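Long-range contact in DUF309 domain-containing protein (Thermus thermophilus, PDB 2CWY), which is of unknown function but folds as a small, all-helical single-chain protein of the DUF309 family: residues A[36-41]-A[74-79]. Numbering follows the deposited sequence.
Sequences RRLLQG and CPLMGL
Leu-38 swings its CG anti to the backbone N (chi1 170°), and Met-77, a selenomethionine, has its CG anti to the carbonyl carbon (chi1 -61°) and runs on extended at chi2, which carries CG and SE past Leu-38 in the opposite direction. The two meet where a type I' beta turn, Leu-76 to Leu-79, packs against helix 33-53 of this all-helical fold. The turn lies in the loop between helices 59-69 and 81-92. Backbone hydrogen bonds run both ways between Leu-76 and Leu-79 and close it, and Gly-78 takes up the left-handed backbone angles that favour glycine. No hydrogen bond joins turn and helix; the contact is apolar.

Leu-38 makes most of the contact on the helix side. Its CD2 touches Met-77 CG at 3.6 Å and the selenium, SE, of Met-77 at 3.7 Å. On the Leu-76 side, Leu-38 CB lies 3.9 Å from Leu-76 CD2. The other methyl, Leu-38 CD1, makes a looser contact of 4.3 Å with Leu-79 CD2. Trp-81, at the start of helix 81-92, also touches Leu-38.

Leu-39 meets the turn through Met-77 alone, and the two side chains cross at about a right angle. Leu-39 CG is 4.0 Å from Met-77 SE. Leu-39 also packs on Leu-24, Tyr-27 and Trp-28 of helix 17-30, so it links that helix to the selenium end of Met-77. Met-77 rests on Val-2 as well, and its carbonyl O takes a weak hydrogen bond from Trp-5 NE1.

Leu-76 O, the acceptor of the turn bond, lies 3.4 Å from Leu-38 CD2.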
ATOM      1  N   ARG A  36      -0.782   5.399  10.654  1.00 11.38           N
ATOM      2  CA  ARG A  36      -1.455   4.104  10.637  1.00 10.15           C
ATOM      3  C   ARG A  36      -2.323   4.011   9.381  1.00 10.39           C
ATOM      4  O   ARG A  36      -2.382   2.969   8.728  1.00  9.14           O
ATOM      5  CB  ARG A  36      -2.310   3.903  11.912  1.00 10.11           C
ATOM      6  CG  ARG A  36      -2.671   2.434  12.214  1.00 12.44           C
ATOM      7  CD  ARG A  36      -3.652   2.293  13.400  1.00 14.85           C
ATOM      8  NE  ARG A  36      -4.032   0.900  13.658  1.00 17.00           N
ATOM      9  CZ  ARG A  36      -3.354   0.059  14.436  1.00 18.48           C
ATOM     10  NH1 ARG A  36      -2.253   0.457  15.058  1.00 19.23           N
ATOM     11  NH2 ARG A  36      -3.771  -1.194  14.586  1.00 19.28           N
ATOM     12  N   ARG A  37      -2.971   5.112   9.013  1.00  9.40           N
ATOM     13  CA  ARG A  37      -3.810   5.100   7.823  1.00 10.53           C
ATOM     14  C   ARG A  37      -2.954   4.860   6.580  1.00 10.05           C
ATOM     15  O   ARG A  37      -3.302   4.055   5.709  1.00  9.84           O
ATOM     16  CB  ARG A  37      -4.573   6.429   7.706  1.00 11.41           C
ATOM     17  CG  ARG A  37      -5.807   6.497   8.610  1.00 14.56           C
ATOM     18  CD  ARG A  37      -6.356   7.912   8.664  1.00 17.86           C
ATOM     19  NE  ARG A  37      -6.629   8.431   7.328  1.00 21.83           N
ATOM     20  CZ  ARG A  37      -6.677   9.725   7.036  1.00 24.21           C
ATOM     21  NH1 ARG A  37      -6.470  10.624   7.992  1.00 24.99           N
ATOM     22  NH2 ARG A  37      -6.913  10.117   5.791  1.00 25.70           N
ATOM     23  N   LEU A  38      -1.824   5.555   6.504  1.00  9.01           N
ATOM     24  CA  LEU A  38      -0.938   5.391   5.374  1.00  8.76           C
ATOM     25  C   LEU A  38      -0.476   3.942   5.248  1.00  8.55           C
ATOM     26  O   LEU A  38      -0.526   3.366   4.166  1.00  9.05           O
ATOM     27  CB  LEU A  38       0.278   6.295   5.518  1.00  9.52           C
ATOM     28  CG  LEU A  38       1.355   5.995   4.475  1.00 10.58           C
ATOM     29  CD1 LEU A  38       0.898   6.491   3.104  1.00 11.25           C
ATOM     30  CD2 LEU A  38       2.629   6.647   4.878  1.00 12.40           C
ATOM     31  N   LEU A  39      -0.020   3.353   6.353  1.00  8.53           N
ATOM     32  CA  LEU A  39       0.460   1.966   6.316  1.00  9.08           C
ATOM     33  C   LEU A  39      -0.629   0.992   5.866  1.00  9.73           C
ATOM     34  O   LEU A  39      -0.385   0.120   5.023  1.00  9.18           O
ATOM     35  CB  LEU A  39       1.031   1.575   7.689  1.00  8.88           C
ATOM     36  CG  LEU A  39       2.345   2.306   8.016  1.00  9.18           C
ATOM     37  CD1 LEU A  39       2.593   2.301   9.513  1.00  9.50           C
ATOM     38  CD2 LEU A  39       3.506   1.639   7.270  1.00  8.62           C
ATOM     39  N   GLN A  40      -1.837   1.147   6.396  1.00 10.20           N
ATOM     40  CA  GLN A  40      -2.909   0.256   5.991  1.00 10.32           C
ATOM     41  C   GLN A  40      -3.290   0.469   4.524  1.00  9.29           C
ATOM     42  O   GLN A  40      -3.654  -0.473   3.845  1.00  8.01           O
ATOM     43  CB  GLN A  40      -4.133   0.439   6.874  1.00 10.57           C
ATOM     44  CG  GLN A  40      -5.072  -0.757   6.778  1.00 14.75           C
ATOM     45  CD  GLN A  40      -6.103  -0.761   7.873  1.00 16.84           C
ATOM     46  OE1 GLN A  40      -6.773   0.244   8.107  1.00 16.70           O
ATOM     47  NE2 GLN A  40      -6.242  -1.892   8.553  1.00 15.60           N
ATOM     48  N   GLY A  41      -3.197   1.708   4.047  1.00  9.56           N
ATOM     49  CA  GLY A  41      -3.519   1.999   2.660  1.00  9.36           C
ATOM     50  C   GLY A  41      -2.544   1.304   1.720  1.00  9.81           C
ATOM     51  O   GLY A  41      -2.949   0.696   0.731  1.00  8.70           O
ATOM     52  N   CYS A  74       0.958  14.467   1.448  1.00 12.47           N
ATOM     53  CA  CYS A  74       1.875  13.667   0.628  1.00 14.25           C
ATOM     54  C   CYS A  74       3.095  14.519   0.285  1.00 14.42           C
ATOM     55  O   CYS A  74       2.957  15.659  -0.149  1.00 15.10           O
ATOM     56  CB  CYS A  74       1.192  13.194  -0.668  1.00 13.47           C
ATOM     57  SG  CYS A  74       2.178  12.025  -1.685  1.00 14.86           S
ATOM     58  N   PRO A  75       4.308  13.976   0.485  1.00 15.39           N
ATOM     59  CA  PRO A  75       4.522  12.628   1.010  1.00 14.55           C
ATOM     60  C   PRO A  75       4.239  12.522   2.501  1.00 14.36           C
ATOM     61  O   PRO A  75       3.971  13.524   3.177  1.00 13.20           O
ATOM     62  CB  PRO A  75       5.986  12.361   0.679  1.00 15.52           C
ATOM     63  CG  PRO A  75       6.610  13.727   0.810  1.00 16.71           C
ATOM     64  CD  PRO A  75       5.589  14.596   0.089  1.00 16.21           C
ATOM     65  N   LEU A  76       4.284  11.294   3.003  1.00 11.90           N
ATOM     66  CA  LEU A  76       4.075  11.024   4.417  1.00 12.80           C
ATOM     67  C   LEU A  76       4.970   9.840   4.751  1.00 12.25           C
ATOM     68  O   LEU A  76       5.037   8.865   3.992  1.00 13.44           O
ATOM     69  CB  LEU A  76       2.609  10.690   4.703  1.00 14.37           C
ATOM     70  CG  LEU A  76       2.239  10.496   6.170  1.00 15.62           C
ATOM     71  CD1 LEU A  76       2.516  11.782   6.949  1.00 18.03           C
ATOM     72  CD2 LEU A  76       0.779  10.101   6.273  1.00 16.34           C
HETATM   73  N   MSE A  77       5.673   9.941   5.875  1.00 11.49           N
HETATM   74  CA  MSE A  77       6.591   8.893   6.324  1.00 13.85           C
HETATM   75  C   MSE A  77       7.724   8.669   5.326  1.00 14.20           C
HETATM   76  O   MSE A  77       8.359   7.621   5.338  1.00 14.61           O
HETATM   77  CB  MSE A  77       5.844   7.569   6.539  1.00 15.54           C
HETATM   78  CG  MSE A  77       4.754   7.606   7.586  1.00 19.10           C
HETATM   79 SE   MSE A  77       4.223   5.795   8.086  1.00 22.98          SE
HETATM   80  CE  MSE A  77       5.709   5.377   9.249  1.00 23.90           C
ATOM     81  N   GLY A  78       7.965   9.655   4.463  1.00 15.13           N
ATOM     82  CA  GLY A  78       9.021   9.550   3.470  1.00 15.63           C
ATOM     83  C   GLY A  78       8.593   8.836   2.199  1.00 15.34           C
ATOM     84  O   GLY A  78       9.434   8.477   1.368  1.00 16.30           O
ATOM     85  N   LEU A  79       7.285   8.651   2.037  1.00 11.73           N
ATOM     86  CA  LEU A  79       6.725   7.964   0.874  1.00 12.18           C
ATOM     87  C   LEU A  79       5.791   8.823   0.006  1.00 11.19           C
ATOM     88  O   LEU A  79       4.893   9.490   0.514  1.00 10.77           O
ATOM     89  CB  LEU A  79       5.933   6.725   1.329  1.00 10.45           C
ATOM     90  CG  LEU A  79       5.169   5.990   0.219  1.00 11.19           C
ATOM     91  CD1 LEU A  79       6.162   5.344  -0.743  1.00 12.06           C
ATOM     92  CD2 LEU A  79       4.250   4.946   0.836  1.00  9.37           C
TER